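Local coordinates for protein putative peptidase (Chlamydophila abortus, PDB 3CE2) that is a putative zinc metallopeptidase of the M3B (oligopeptidase F) family and probably degrades a variety of small bioactive peptides, at residues K34-K37 against A38-S42; N100-G103 against I104-K108; I285-V288 against K289-S292. All coordinates share one frame; numbering follows the deposited sequence.

Contact 1. Residues K34-K37 against A38-S42; sequences KAWK and ADLDS
Trp36 and Leu40, one helical turn apart on helix 33-42, lie side by side and point the same way, and their contact forms the tightly packed side of this short helix. The indole brings its six-membered ring to the leucine, with CH2 3.9 Å from Leu40 CD2, while Leu40 CB lies over one face of the ring system. Both side chains place CG anti to the backbone N (chi1 179° in Trp36 and -179° in Leu40), which sends them down the same flank. There they meet the rest of the fold: Trp36 NE1 donates to Leu86 O of helix 66-96, the indole meets the ring of Tyr89, and Leu40 rests on Ser109 and Leu113 of helix 101-120. Beneath the side chains the backbone bonds are regular; Leu40 N reaches Trp36 O at 2.8 Å, and Asp39 N reaches Ala35 O at 2.7 Å.

The other side is looser. Lys37 also starts anti to its own N, but the chain bends at chi2 (56°) and carries NZ obliquely across toward Asp41, where it makes a long salt bridge of 3.6 Å to OD1. The same NZ lies 3.9 Å from Leu40 CD2, at the border between the charged and apolar sides. Lys34 and Ala38 are exposed here and meet mainly through the backbone bond from Ala38 N to Lys34 O. The chemistry is that of an amphipathic surface helix, anchored by its aromatic and leucine side, with the stretched Lys37-Asp41 pair probably adding only modest electrostatic stabilisation on the solvent side.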
loop_
_atom_site.group_PDB
_atom_site.type_symbol
_atom_site.label_atom_id
_atom_site.label_comp_id
_atom_site.label_asym_id
_atom_site.label_seq_id
_atom_site.Cartn_x
_atom_site.Cartn_y
_atom_site.Cartn_z
ATOM N N LYS A 34 4.594 20.843 26.992
ATOM C CA LYS A 34 5.759 21.547 27.548
ATOM C C LYS A 34 7.020 20.696 27.401
ATOM O O LYS A 34 8.027 21.170 26.880
ATOM C CB LYS A 34 5.544 21.978 29.006
ATOM C CG LYS A 34 6.269 23.300 29.350
ATOM C CD LYS A 34 6.433 23.555 30.861
ATOM C CE LYS A 34 7.639 22.798 31.428
ATOM N NZ LYS A 34 8.793 22.783 30.464
ATOM N N ALA A 35 6.933 19.439 27.840
ATOM C CA ALA A 35 8.011 18.440 27.699
ATOM C C ALA A 35 8.414 18.180 26.249
ATOM O O ALA A 35 9.605 18.142 25.931
ATOM C CB ALA A 35 7.604 17.135 28.358
ATOM N N TRP A 36 7.412 17.984 25.388
ATOM C CA TRP A 36 7.616 17.882 23.945
ATOM C C TRP A 36 8.422 19.058 23.442
ATOM O O TRP A 36 9.384 18.906 22.683
ATOM C CB TRP A 36 6.274 17.880 23.196
ATOM C CG TRP A 36 6.484 17.799 21.707
ATOM C CD1 TRP A 36 6.603 16.663 20.969
ATOM C CD2 TRP A 36 6.642 18.887 20.787
ATOM N NE1 TRP A 36 6.829 16.965 19.658
ATOM C CE2 TRP A 36 6.854 18.325 19.512
ATOM C CE3 TRP A 36 6.612 20.276 20.910
ATOM C CZ2 TRP A 36 7.033 19.105 18.363
ATOM C CZ3 TRP A 36 6.808 21.051 19.766
ATOM C CH2 TRP A 36 7.013 20.463 18.516
ATOM N N LYS A 37 7.991 20.247 23.846
ATOM C CA LYS A 37 8.639 21.476 23.434
ATOM C C LYS A 37 10.030 21.510 24.036
ATOM O O LYS A 37 11.000 21.855 23.360
ATOM C CB LYS A 37 7.823 22.674 23.899
ATOM C CG LYS A 37 8.469 24.004 23.592
ATOM C CD LYS A 37 8.771 24.174 22.104
ATOM C CE LYS A 37 9.065 25.642 21.773
ATOM N NZ LYS A 37 9.782 25.774 20.483
ATOM N N ALA A 38 10.109 21.131 25.311
ATOM C CA ALA A 38 11.377 21.037 26.019
ATOM C C ALA A 38 12.370 20.158 25.228
ATOM O O ALA A 38 13.490 20.581 24.907
ATOM C CB ALA A 38 11.144 20.479 27.422
ATOM N N ASP A 39 11.932 18.946 24.897
ATOM C CA ASP A 39 12.726 18.042 24.098
ATOM C C ASP A 39 13.105 18.628 22.728
ATOM O O ASP A 39 14.277 18.616 22.366
ATOM C CB ASP A 39 11.982 16.721 23.923
ATOM C CG ASP A 39 12.880 15.521 24.131
ATOM O OD1 ASP A 39 13.675 15.553 25.100
ATOM O OD2 ASP A 39 12.783 14.556 23.331
ATOM N N LEU A 40 12.126 19.130 21.969
ATOM C CA LEU A 40 12.406 19.757 20.670
ATOM C C LEU A 40 13.543 20.744 20.818
ATOM O O LEU A 40 14.370 20.918 19.916
ATOM C CB LEU A 40 11.177 20.500 20.136
ATOM C CG LEU A 40 11.354 21.180 18.764
ATOM C CD1 LEU A 40 11.134 20.209 17.601
ATOM C CD2 LEU A 40 10.449 22.407 18.588
ATOM N N ASP A 41 13.570 21.387 21.979
ATOM C CA ASP A 41 14.576 22.399 22.289
ATOM C C ASP A 41 16.013 21.846 22.341
ATOM O O ASP A 41 16.910 22.454 21.747
ATOM C CB ASP A 41 14.211 23.159 23.582
ATOM C CG ASP A 41 13.074 24.174 23.381
ATOM O OD1 ASP A 41 12.712 24.467 22.220
ATOM O OD2 ASP A 41 12.542 24.688 24.392
ATOM N N SER A 42 16.227 20.706 23.017
ATOM C CA SER A 42 17.580 20.120 23.184
ATOM C C SER A 42 18.424 20.271 21.932
ATOM O O SER A 42 19.647 20.408 22.000
ATOM C CB SER A 42 17.549 18.623 23.534
ATOM O OG SER A 42 16.242 18.134 23.748
#

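Contact 2. Residues N100-G103 against I104-K108; sequences NQEG and IADLK
Asn100 N-caps helix 101-120, and its two oxygens hold the first turn. The side-chain OD1 accepts from Gly103 N at 2.9 Å, with an N-H...O angle of 165° and the donor tilted from the amide plane, while the backbone O accepts from Ile104 N at 3.0 Å. The OD1 bond thus occupies the Gly103 N-H, which has no carbonyl one turn earlier in the helix to bind, and the Ile104 bond is the first of the regular series. In Ile104 the first torsion (chi1 -60°) sets CG1 beside its own backbone N and lays it back along the Asn100 carbonyl. Gln101, its chain bent at chi2, angles across Ile104 and brings NE2 to 4.1 Å from Ile104 CB. Further along, the usual helical bonds take over, Ala105 N to Gln101 O, Asp106 N to Glu102 O and Leu107 N to Gly103 O.

Around this first shell, Ile104 rests on His94 of helix 66-96, and Leu107 on Tyr87, His91 and His94 of the same helix, so the start of helix 101-120 is docked along that neighbour. Glu102 and the buried Asp106 lie on another side of the helix, one turn apart, with their carboxylate planes only 19° from parallel. Asp106 forms a salt bridge through OD2 with Arg33 NE, and Arg33 also has a long, weak ion pair with Glu102. The shared arginine probably offsets the repulsion between the two acids. Their closest charged atoms, Glu102 OE2 and Asp106 OD2, lie 4.3 Å apart, and the aliphatic CG of Glu102 comes within 3.9 Å of Asp106 OD2.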
loop_
_atom_site.group_PDB
_atom_site.type_symbol
_atom_site.label_atom_id
_atom_site.label_comp_id
_atom_site.label_asym_id
_atom_site.label_seq_id
_atom_site.Cartn_x
_atom_site.Cartn_y
_atom_site.Cartn_z
ATOM N N ASN A 100 -6.341 23.722 15.003
ATOM C CA ASN A 100 -5.566 24.222 16.120
ATOM C C ASN A 100 -4.209 24.826 15.753
ATOM O O ASN A 100 -3.371 24.159 15.134
ATOM C CB ASN A 100 -5.354 23.119 17.125
ATOM C CG ASN A 100 -4.785 23.639 18.405
ATOM O OD1 ASN A 100 -3.611 24.019 18.480
ATOM N ND2 ASN A 100 -5.616 23.686 19.422
ATOM N N GLN A 101 -3.977 26.072 16.173
ATOM C CA GLN A 101 -2.812 26.841 15.705
ATOM C C GLN A 101 -1.473 26.349 16.253
ATOM O O GLN A 101 -0.444 26.363 15.556
ATOM C CB GLN A 101 -2.976 28.343 15.974
ATOM C CG GLN A 101 -1.918 29.211 15.255
ATOM C CD GLN A 101 -1.565 28.715 13.806
ATOM O OE1 GLN A 101 -2.404 28.756 12.879
ATOM N NE2 GLN A 101 -0.306 28.267 13.621
ATOM N N GLU A 102 -1.481 25.926 17.508
ATOM C CA GLU A 102 -0.290 25.361 18.120
ATOM C C GLU A 102 -0.031 23.949 17.537
ATOM O O GLU A 102 1.087 23.626 17.129
ATOM C CB GLU A 102 -0.484 25.318 19.624
ATOM C CG GLU A 102 0.740 24.967 20.383
ATOM C CD GLU A 102 0.425 24.750 21.839
ATOM O OE1 GLU A 102 0.716 25.659 22.650
ATOM O OE2 GLU A 102 -0.133 23.680 22.166
ATOM N N GLY A 103 -1.069 23.120 17.485
ATOM C CA GLY A 103 -0.984 21.892 16.728
ATOM C C GLY A 103 -0.172 22.121 15.470
ATOM O O GLY A 103 0.849 21.461 15.252
ATOM N N ILE A 104 -0.615 23.070 14.647
ATOM C CA ILE A 104 -0.017 23.300 13.337
ATOM C C ILE A 104 1.438 23.772 13.410
ATOM O O ILE A 104 2.262 23.399 12.562
ATOM C CB ILE A 104 -0.812 24.337 12.544
ATOM C CG1 ILE A 104 -2.251 23.865 12.334
ATOM C CG2 ILE A 104 -0.106 24.681 11.214
ATOM C CD1 ILE A 104 -3.129 24.867 11.578
ATOM N N ALA A 105 1.753 24.604 14.398
ATOM C CA ALA A 105 3.098 25.188 14.488
ATOM C C ALA A 105 4.131 24.177 14.980
ATOM O O ALA A 105 5.258 24.131 14.460
ATOM C CB ALA A 105 3.098 26.416 15.379
ATOM N N ASP A 106 3.741 23.404 15.995
ATOM C CA ASP A 106 4.533 22.295 16.521
ATOM C C ASP A 106 4.960 21.390 15.371
ATOM O O ASP A 106 6.151 21.199 15.133
ATOM C CB ASP A 106 3.707 21.474 17.521
ATOM C CG ASP A 106 3.570 22.154 18.884
ATOM O OD1 ASP A 106 4.273 23.172 19.132
ATOM O OD2 ASP A 106 2.758 21.645 19.703
ATOM N N LEU A 107 3.981 20.857 14.646
ATOM C CA LEU A 107 4.256 19.992 13.511
ATOM C C LEU A 107 5.219 20.612 12.488
ATOM O O LEU A 107 6.097 19.935 11.964
ATOM C CB LEU A 107 2.945 19.605 12.827
ATOM C CG LEU A 107 3.033 18.682 11.617
ATOM C CD1 LEU A 107 3.533 17.317 12.054
ATOM C CD2 LEU A 107 1.665 18.555 10.980
ATOM N N LYS A 108 5.046 21.894 12.201
ATOM C CA LYS A 108 5.855 22.574 11.200
ATOM C C LYS A 108 7.313 22.682 11.668
ATOM O O LYS A 108 8.251 22.699 10.851
ATOM C CB LYS A 108 5.246 23.955 10.920
ATOM C CG LYS A 108 6.042 24.886 9.998
ATOM C CD LYS A 108 5.512 26.333 10.107
ATOM C CE LYS A 108 6.474 27.378 9.520
ATOM N NZ LYS A 108 6.612 27.280 8.029
#

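Contact 3. Residues I285-V288 against K289-S292; sequences IDIV and KKNS
Ile287 and Asn291 meet where helix 278-289 gives way to a type I beta turn, Lys289 to Ser292, that leads into helix 292-306. Among the backbone hydrogen bonds, Lys289 N to Ile285 O and Lys290 N to Asp286 O, each 3.0 Å, continue the helical pattern. The next one shortens its span: Asn291 N binds Val288 O at 2.8 Å, coming from above the carbonyl plane. Ser292 N then bonds to Lys289 O and closes the turn.

The apolar contacts reach three helices. Lys289 extends fully beyond CG and runs alongside Ile285, its CE 3.5 Å from Ile285 CG2; both touch Ser477 of helix 451-487, and Lys289 NZ has a long, weak ion pair with Glu507. Val288 packs on Phe470 and Val473 of helix 451-487, Phe508 of helix 494-509 and Ile592 of helix 590-607; Ile287 meets Ile592 and Phe596. Helix 451-487 also carries the zinc-binding His484, whose side chain is about 10 Å from that of Ile285.

Asn291 holds CG beside its own backbone N (chi1 -62°), which turns the amide back to the helix end. ND2 is modelled implausibly close to Ile287 O, so the details of that bond are doubtful; ND2 lies 3.7 Å from Ile287 CG2.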
loop_
_atom_site.group_PDB
_atom_site.type_symbol
_atom_site.label_atom_id
_atom_site.label_comp_id
_atom_site.label_asym_id
_atom_site.label_seq_id
_atom_site.Cartn_x
_atom_site.Cartn_y
_atom_site.Cartn_z
ATOM N N ILE A 285 2.479 -12.901 -13.494
ATOM C CA ILE A 285 1.641 -12.605 -14.656
ATOM C C ILE A 285 1.184 -13.880 -15.389
ATOM O O ILE A 285 -0.000 -14.021 -15.740
ATOM C CB ILE A 285 2.367 -11.683 -15.654
ATOM C CG1 ILE A 285 2.553 -10.288 -15.054
ATOM C CG2 ILE A 285 1.579 -11.595 -16.949
ATOM C CD1 ILE A 285 3.621 -9.470 -15.752
ATOM N N ASP A 286 2.121 -14.808 -15.613
ATOM C CA ASP A 286 1.808 -16.018 -16.356
ATOM C C ASP A 286 0.800 -16.856 -15.580
ATOM O O ASP A 286 -0.248 -17.247 -16.119
ATOM C CB ASP A 286 3.073 -16.803 -16.720
ATOM C CG ASP A 286 4.102 -15.944 -17.524
ATOM O OD1 ASP A 286 3.705 -14.927 -18.140
ATOM O OD2 ASP A 286 5.322 -16.271 -17.543
ATOM N N ILE A 287 1.072 -17.105 -14.307
ATOM C CA ILE A 287 0.169 -17.965 -13.542
ATOM C C ILE A 287 -1.220 -17.351 -13.446
ATOM O O ILE A 287 -2.225 -18.045 -13.577
ATOM C CB ILE A 287 0.717 -18.332 -12.140
ATOM C CG1 ILE A 287 1.402 -19.697 -12.174
ATOM C CG2 ILE A 287 -0.406 -18.512 -11.191
ATOM C CD1 ILE A 287 2.766 -19.720 -12.896
ATOM N N VAL A 288 -1.275 -16.040 -13.240
ATOM C CA VAL A 288 -2.550 -15.376 -13.105
ATOM C C VAL A 288 -3.355 -15.468 -14.400
ATOM O O VAL A 288 -4.530 -15.820 -14.366
ATOM C CB VAL A 288 -2.393 -13.923 -12.637
ATOM C CG1 VAL A 288 -3.698 -13.193 -12.797
ATOM C CG2 VAL A 288 -1.997 -13.901 -11.173
ATOM N N LYS A 289 -2.728 -15.181 -15.538
ATOM C CA LYS A 289 -3.408 -15.359 -16.826
ATOM C C LYS A 289 -3.936 -16.779 -17.010
ATOM O O LYS A 289 -5.055 -16.962 -17.471
ATOM C CB LYS A 289 -2.480 -15.033 -17.987
ATOM C CG LYS A 289 -2.206 -13.563 -18.154
ATOM C CD LYS A 289 -1.289 -13.306 -19.348
ATOM C CE LYS A 289 -0.937 -11.829 -19.439
ATOM N NZ LYS A 289 -0.183 -11.530 -20.690
ATOM N N LYS A 290 -3.137 -17.788 -16.661
ATOM C CA LYS A 290 -3.617 -19.158 -16.773
ATOM C C LYS A 290 -4.760 -19.461 -15.815
ATOM O O LYS A 290 -5.361 -20.523 -15.929
ATOM C CB LYS A 290 -2.511 -20.176 -16.560
ATOM C CG LYS A 290 -1.473 -20.269 -17.672
ATOM C CD LYS A 290 -0.472 -21.327 -17.283
ATOM C CE LYS A 290 0.944 -20.898 -17.606
ATOM N NZ LYS A 290 1.894 -21.264 -16.509
ATOM N N ASN A 291 -5.064 -18.561 -14.871
ATOM C CA ASN A 291 -6.230 -18.771 -14.011
ATOM C C ASN A 291 -7.365 -17.825 -14.294
ATOM O O ASN A 291 -8.324 -17.728 -13.495
ATOM C CB ASN A 291 -5.879 -18.726 -12.543
ATOM C CG ASN A 291 -4.909 -19.819 -12.152
ATOM O OD1 ASN A 291 -5.286 -20.809 -11.536
ATOM N ND2 ASN A 291 -3.651 -19.646 -12.525
ATOM N N SER A 292 -7.274 -17.178 -15.458
ATOM C CA SER A 292 -8.347 -16.332 -15.969
ATOM C C SER A 292 -9.699 -16.976 -15.763
ATOM O O SER A 292 -10.696 -16.276 -15.495
ATOM C CB SER A 292 -8.137 -15.950 -17.444
ATOM O OG SER A 292 -7.435 -16.938 -18.196
#

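How the contacts relate
Contacts 1, 2 and 3 follow one another along the chain, and each is local to one stretch of helix or helix end. The first two are neighbours in space: their centres are 14 Å apart, and Trp36 CZ3 of helix 33-42 packs 3.4 Å from Asp106 OD1 of helix 101-120. Both helices also lean on helix 66-96, so residues 34-42 and 100-108 belong to one helical cluster in the N-terminal part. Contact 3, at the end of helix 278-289, lies on the opposite side of the chain's centre, with centres about 55 and 50 Å from contacts 1 and 2. It falls in the Peptidase family M3 region, which also contains the zinc-bound HExxH helix 394-416.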